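Local coordinates for protein P47 (Clostridium botulinum, PDB 6EKT), which probably binds lipids, belongs to the tubular lipid-binding (TULIP) superfamily, and may form part of a progenitor complex protecting botulinum neurotoxin in the gut, at residues I186-Y198 with L209-L223. Residues are numbered along the deposited sequence; the frame is centred on the assembly and turned at random.
Sequences IEWMNPKQFKFVY and LFILSVVTNRDISKL
A beta hairpin of the antiparallel sheet that includes strand 29-34 joins Gln193 to Val214, Lys195 to Leu212 and Val197 to Phe210 as hydrogen-bonded pairs. Where the ladder begins, Lys192 and Gln193 both face Val214 in a classic beta bulge: Val214 O takes Lys192 N at 2.8 Å in its carbonyl plane and the longer bond from Gln193 N, at 3.3 Å, tilted from it. From the bulge the side-chain amide of Gln193 reaches over the loop that follows strand 209-214. Chi1 of -58° sets CG beside the backbone N, and the chain then runs extended until NE2 lies 2.7 Å from Arg218 O, with a longer bond to Thr216 O; both acceptors sit close to the amide plane, which fixes the rotation of the group. Gln193 OE1 meets Ile220 CG1 at 3.3 Å and accepts a hydrogen bond from a water that in turn accepts from Ile220 N. A second water joins Lys195 NZ to the carbonyls of Ile220 and Leu223, tying the type I turn 220-223 to the strand. The hairpin forms one end of the sheet: 193-199 is the outermost strand, whereas 208-214 pairs on with strand 29-34. On the face carrying Phe196, that ring turns its edge to Leu209, Phe196 CE1 lying 3.8 Å from Leu209 CG, while Leu209 CD1 packs against Tyr198 CE2 at 3.9 Å. On the opposite face Val197 CG2 touches Leu212 CD2. Just past strand 209-214, Val215 CG1 nestles among the carbonyl oxygens of Trp188, Met189 and Asn190, which precede the partner strand, 3.5 Å from Asn190 O.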
loop_
_atom_site.group_PDB
_atom_site.type_symbol
_atom_site.label_atom_id
_atom_site.label_comp_id
_atom_site.label_asym_id
_atom_site.label_seq_id
_atom_site.Cartn_x
_atom_site.Cartn_y
_atom_site.Cartn_z
ATOM N N ILE A 186 -6.646 12.689 -2.389
ATOM C CA ILE A 186 -5.963 12.338 -1.148
ATOM C C ILE A 186 -4.463 12.623 -1.311
ATOM O O ILE A 186 -3.668 11.762 -1.710
ATOM C CB ILE A 186 -6.324 10.895 -0.712
ATOM C CG1 ILE A 186 -7.846 10.765 -0.546
ATOM C CG2 ILE A 186 -5.667 10.537 0.614
ATOM C CD1 ILE A 186 -8.380 9.365 -0.767
ATOM N N GLU A 187 -4.108 13.869 -1.019
ATOM C CA GLU A 187 -2.793 14.449 -1.303
ATOM C C GLU A 187 -1.607 13.687 -0.687
ATOM O O GLU A 187 -0.543 13.576 -1.314
ATOM C CB GLU A 187 -2.778 15.912 -0.842
ATOM C CG GLU A 187 -1.580 16.730 -1.288
ATOM C CD GLU A 187 -1.806 18.214 -1.088
ATOM O OE1 GLU A 187 -1.248 18.771 -0.125
ATOM O OE2 GLU A 187 -2.571 18.827 -1.869
ATOM N N TRP A 188 -1.788 13.168 0.522
ATOM C CA TRP A 188 -0.696 12.476 1.226
ATOM C C TRP A 188 -0.208 11.202 0.535
ATOM O O TRP A 188 0.905 10.743 0.800
ATOM C CB TRP A 188 -1.032 12.228 2.705
ATOM C CG TRP A 188 -2.132 11.246 2.965
ATOM C CD1 TRP A 188 -3.442 11.543 3.219
ATOM C CD2 TRP A 188 -2.025 9.812 3.023
ATOM N NE1 TRP A 188 -4.158 10.387 3.410
ATOM C CE2 TRP A 188 -3.314 9.312 3.316
ATOM C CE3 TRP A 188 -0.964 8.902 2.862
ATOM C CZ2 TRP A 188 -3.584 7.936 3.427
ATOM C CZ3 TRP A 188 -1.227 7.529 2.985
ATOM C CH2 TRP A 188 -2.525 7.062 3.270
ATOM N N MET A 189 -1.052 10.648 -0.340
ATOM C CA MET A 189 -0.703 9.487 -1.173
ATOM C C MET A 189 0.122 9.796 -2.426
ATOM O O MET A 189 0.734 8.860 -3.006
ATOM C CB MET A 189 -1.973 8.737 -1.578
ATOM C CG MET A 189 -2.665 8.017 -0.436
ATOM S SD MET A 189 -4.058 6.990 -0.952
ATOM C CE MET A 189 -3.218 5.574 -1.677
ATOM N N ASN A 190 0.140 11.070 -2.866
ATOM C CA ASN A 190 0.730 11.435 -4.174
ATOM C C ASN A 190 2.164 10.933 -4.339
ATOM O O ASN A 190 3.050 11.279 -3.548
ATOM C CB ASN A 190 0.680 12.938 -4.447
ATOM C CG ASN A 190 -0.731 13.466 -4.671
ATOM O OD1 ASN A 190 -1.700 12.714 -4.876
ATOM N ND2 ASN A 190 -0.852 14.787 -4.619
ATOM N N PRO A 191 2.394 10.088 -5.357
ATOM C CA PRO A 191 3.698 9.441 -5.489
ATOM C C PRO A 191 4.681 10.332 -6.249
ATOM O O PRO A 191 4.309 11.013 -7.215
ATOM C CB PRO A 191 3.376 8.181 -6.280
ATOM C CG PRO A 191 2.219 8.592 -7.144
ATOM C CD PRO A 191 1.412 9.562 -6.319
ATOM N N LYS A 192 5.930 10.323 -5.806
ATOM C CA LYS A 192 6.952 11.143 -6.437
ATOM C C LYS A 192 7.847 10.241 -7.278
ATOM O O LYS A 192 8.284 10.627 -8.346
ATOM C CB LYS A 192 7.755 11.895 -5.378
ATOM C CG LYS A 192 6.993 13.030 -4.680
ATOM C CD LYS A 192 6.797 14.234 -5.597
ATOM C CE LYS A 192 6.050 15.373 -4.908
ATOM N NZ LYS A 192 4.585 15.092 -4.725
ATOM N N GLN A 193 8.090 9.034 -6.777
ATOM C CA GLN A 193 8.959 8.037 -7.412
ATOM C C GLN A 193 8.349 6.644 -7.268
ATOM O O GLN A 193 7.706 6.341 -6.258
ATOM C CB GLN A 193 10.350 8.062 -6.775
ATOM C CG GLN A 193 11.067 9.413 -6.850
ATOM C CD GLN A 193 12.364 9.408 -6.066
ATOM O OE1 GLN A 193 13.409 9.041 -6.596
ATOM N NE2 GLN A 193 12.300 9.803 -4.791
ATOM N N PHE A 194 8.537 5.794 -8.275
ATOM C CA PHE A 194 7.818 4.525 -8.316
ATOM C C PHE A 194 8.530 3.510 -9.201
ATOM O O PHE A 194 9.224 3.886 -10.151
ATOM C CB PHE A 194 6.342 4.723 -8.747
ATOM C CG PHE A 194 6.128 5.874 -9.701
ATOM C CD1 PHE A 194 6.275 5.694 -11.076
ATOM C CD2 PHE A 194 5.784 7.150 -9.226
ATOM C CE1 PHE A 194 6.074 6.756 -11.960
ATOM C CE2 PHE A 194 5.589 8.220 -10.109
ATOM C CZ PHE A 194 5.737 8.023 -11.476
ATOM N N LYS A 195 8.354 2.239 -8.854
ATOM C CA LYS A 195 8.994 1.099 -9.510
ATOM C C LYS A 195 7.972 -0.018 -9.670
ATOM O O LYS A 195 7.136 -0.226 -8.788
ATOM C CB LYS A 195 10.123 0.572 -8.617
ATOM C CG LYS A 195 11.277 -0.074 -9.384
ATOM C CD LYS A 195 12.211 -0.907 -8.499
ATOM C CE LYS A 195 12.798 -0.066 -7.370
ATOM N NZ LYS A 195 14.077 -0.550 -6.767
ATOM N N PHE A 196 8.063 -0.758 -10.774
ATOM C CA PHE A 196 7.305 -2.007 -10.944
ATOM C C PHE A 196 8.133 -3.240 -10.563
ATOM O O PHE A 196 9.320 -3.325 -10.906
ATOM C CB PHE A 196 6.781 -2.163 -12.396
ATOM C CG PHE A 196 6.350 -3.573 -12.721
ATOM C CD1 PHE A 196 5.167 -4.093 -12.188
ATOM C CD2 PHE A 196 7.167 -4.409 -13.493
ATOM C CE1 PHE A 196 4.779 -5.415 -12.439
ATOM C CE2 PHE A 196 6.788 -5.738 -13.749
ATOM C CZ PHE A 196 5.596 -6.235 -13.215
ATOM N N VAL A 197 7.508 -4.206 -9.878
ATOM C CA VAL A 197 8.176 -5.459 -9.497
ATOM C C VAL A 197 7.178 -6.597 -9.606
ATOM O O VAL A 197 6.060 -6.463 -9.106
ATOM C CB VAL A 197 8.686 -5.422 -8.021
ATOM C CG1 VAL A 197 9.494 -6.672 -7.686
ATOM C CG2 VAL A 197 9.568 -4.219 -7.791
ATOM N N TYR A 198 7.574 -7.702 -10.260
ATOM C CA TYR A 198 6.744 -8.918 -10.310
ATOM C C TYR A 198 7.164 -9.843 -9.189
ATOM O O TYR A 198 8.346 -9.968 -8.933
ATOM C CB TYR A 198 6.886 -9.654 -11.659
ATOM C CG TYR A 198 5.889 -10.791 -11.815
ATOM C CD1 TYR A 198 6.181 -12.093 -11.377
ATOM C CD2 TYR A 198 4.627 -10.550 -12.357
ATOM C CE1 TYR A 198 5.244 -13.119 -11.504
ATOM C CE2 TYR A 198 3.694 -11.564 -12.484
ATOM C CZ TYR A 198 4.006 -12.840 -12.068
ATOM O OH TYR A 198 3.043 -13.811 -12.200
ATOM N N LEU A 209 1.613 -8.565 -9.394
ATOM C CA LEU A 209 2.220 -7.354 -9.956
ATOM C C LEU A 209 2.182 -6.311 -8.859
ATOM O O LEU A 209 1.115 -6.096 -8.226
ATOM C CB LEU A 209 1.447 -6.826 -11.179
ATOM C CG LEU A 209 1.616 -7.543 -12.543
ATOM C CD1 LEU A 209 0.844 -8.843 -12.546
ATOM C CD2 LEU A 209 1.108 -6.673 -13.688
ATOM N N PHE A 210 3.324 -5.672 -8.615
ATOM C CA PHE A 210 3.437 -4.654 -7.568
ATOM C C PHE A 210 3.953 -3.348 -8.120
ATOM O O PHE A 210 4.780 -3.347 -9.031
ATOM C CB PHE A 210 4.372 -5.128 -6.442
ATOM C CG PHE A 210 3.743 -6.109 -5.496
ATOM C CD1 PHE A 210 2.761 -5.693 -4.592
ATOM C CD2 PHE A 210 4.160 -7.443 -5.470
ATOM C CE1 PHE A 210 2.177 -6.600 -3.703
ATOM C CE2 PHE A 210 3.597 -8.359 -4.579
ATOM C CZ PHE A 210 2.600 -7.941 -3.694
ATOM N N ILE A 211 3.467 -2.241 -7.559
ATOM C CA ILE A 211 4.068 -0.915 -7.780
ATOM C C ILE A 211 4.529 -0.442 -6.407
ATOM O O ILE A 211 3.732 -0.399 -5.462
ATOM C CB ILE A 211 3.065 0.094 -8.427
ATOM C CG1 ILE A 211 2.744 -0.320 -9.869
ATOM C CG2 ILE A 211 3.606 1.530 -8.390
ATOM C CD1 ILE A 211 1.491 0.337 -10.465
ATOM N N LEU A 212 5.813 -0.111 -6.310
ATOM C CA LEU A 212 6.423 0.406 -5.086
ATOM C C LEU A 212 6.549 1.911 -5.236
ATOM O O LEU A 212 7.030 2.368 -6.269
ATOM C CB LEU A 212 7.817 -0.223 -4.905
ATOM C CG LEU A 212 7.962 -1.669 -4.417
ATOM C CD1 LEU A 212 7.035 -2.679 -5.052
ATOM C CD2 LEU A 212 9.405 -2.145 -4.530
ATOM N N SER A 213 6.132 2.689 -4.224
ATOM C CA SER A 213 6.192 4.155 -4.345
ATOM C C SER A 213 6.807 4.832 -3.137
ATOM O O SER A 213 6.686 4.340 -2.004
ATOM C CB SER A 213 4.794 4.776 -4.602
ATOM O OG SER A 213 3.964 4.761 -3.438
ATOM N N VAL A 214 7.425 5.990 -3.391
ATOM C CA VAL A 214 7.755 6.950 -2.333
ATOM C C VAL A 214 7.010 8.264 -2.612
ATOM O O VAL A 214 6.828 8.632 -3.770
ATOM C CB VAL A 214 9.285 7.126 -2.241
ATOM C CG1 VAL A 214 9.668 8.347 -1.441
ATOM C CG2 VAL A 214 9.894 5.907 -1.551
ATOM N N VAL A 215 6.570 8.940 -1.545
ATOM C CA VAL A 215 5.762 10.163 -1.622
ATOM C C VAL A 215 6.567 11.471 -1.397
ATOM O O VAL A 215 5.982 12.558 -1.304
ATOM C CB VAL A 215 4.547 10.109 -0.656
ATOM C CG1 VAL A 215 3.581 8.978 -1.025
ATOM C CG2 VAL A 215 4.998 9.993 0.803
ATOM N N THR A 216 7.889 11.349 -1.311
ATOM C CA THR A 216 8.825 12.495 -1.295
ATOM C C THR A 216 9.930 12.264 -2.320
ATOM O O THR A 216 10.007 11.194 -2.932
ATOM C CB THR A 216 9.498 12.693 0.085
ATOM O OG1 THR A 216 10.458 11.645 0.304
ATOM C CG2 THR A 216 8.485 12.687 1.211
ATOM N N ASN A 217 10.820 13.243 -2.486
ATOM C CA ASN A 217 11.930 13.115 -3.433
ATOM C C ASN A 217 13.218 12.546 -2.838
ATOM O O ASN A 217 14.320 12.725 -3.398
ATOM C CB ASN A 217 12.193 14.447 -4.140
ATOM C CG ASN A 217 11.151 14.759 -5.199
ATOM O OD1 ASN A 217 10.531 15.818 -5.166
ATOM N ND2 ASN A 217 10.952 13.838 -6.138
ATOM N N ARG A 218 13.088 11.816 -1.734
ATOM C CA ARG A 218 14.255 11.182 -1.130
ATOM C C ARG A 218 14.935 10.202 -2.099
ATOM O O ARG A 218 14.307 9.696 -3.024
ATOM C CB ARG A 218 13.896 10.535 0.217
ATOM C CG ARG A 218 12.904 9.376 0.186
ATOM C CD ARG A 218 12.675 8.943 1.627
ATOM N NE ARG A 218 11.573 7.997 1.834
ATOM C CZ ARG A 218 11.693 6.680 1.857
ATOM N NH1 ARG A 218 10.616 5.933 2.086
ATOM N NH2 ARG A 218 12.874 6.102 1.642
ATOM N N ASP A 219 16.224 9.967 -1.881
ATOM C CA ASP A 219 17.019 9.033 -2.668
ATOM C C ASP A 219 16.427 7.615 -2.616
ATOM O O ASP A 219 16.276 7.053 -1.539
ATOM C CB ASP A 219 18.459 9.061 -2.121
ATOM C CG ASP A 219 19.444 8.272 -2.962
ATOM O OD1 ASP A 219 19.158 7.941 -4.123
ATOM O OD2 ASP A 219 20.543 7.990 -2.440
ATOM N N ILE A 220 16.075 7.068 -3.781
ATOM C CA ILE A 220 15.550 5.695 -3.881
ATOM C C ILE A 220 16.604 4.729 -4.468
ATOM O O ILE A 220 16.409 3.509 -4.461
ATOM C CB ILE A 220 14.215 5.611 -4.682
ATOM C CG1 ILE A 220 14.418 5.983 -6.154
ATOM C CG2 ILE A 220 13.120 6.454 -4.033
ATOM C CD1 ILE A 220 13.361 5.431 -7.089
ATOM N N SER A 221 17.724 5.280 -4.951
ATOM C CA SER A 221 18.756 4.494 -5.640
ATOM C C SER A 221 19.345 3.374 -4.773
ATOM O O SER A 221 19.837 2.374 -5.301
ATOM C CB SER A 221 19.867 5.399 -6.187
ATOM O OG SER A 221 20.622 5.947 -5.128
ATOM N N LYS A 222 19.279 3.555 -3.459
ATOM C CA LYS A 222 19.747 2.565 -2.488
ATOM C C LYS A 222 18.639 1.627 -1.943
ATOM O O LYS A 222 18.930 0.729 -1.152
ATOM C CB LYS A 222 20.478 3.265 -1.337
ATOM C CG LYS A 222 21.431 4.366 -1.807
ATOM C CD LYS A 222 22.510 4.693 -0.786
ATOM C CE LYS A 222 23.800 3.946 -1.098
ATOM N NZ LYS A 222 24.816 4.200 -0.041
ATOM N N LEU A 223 17.383 1.832 -2.348
ATOM C CA LEU A 223 16.291 0.916 -1.955
ATOM C C LEU A 223 16.268 -0.285 -2.894
ATOM O O LEU A 223 16.457 -0.142 -4.094
ATOM C CB LEU A 223 14.912 1.605 -1.956
ATOM C CG LEU A 223 14.583 2.792 -1.019
ATOM C CD1 LEU A 223 13.159 3.256 -1.265
ATOM C CD2 LEU A 223 14.763 2.487 0.466
HETATM O O HOH W 1 1.760 6.499 -3.826
HETATM O O HOH W 2 3.677 13.573 -2.303
HETATM O O HOH W 3 16.007 9.048 -5.968
HETATM O O HOH W 4 15.232 1.864 -6.169
#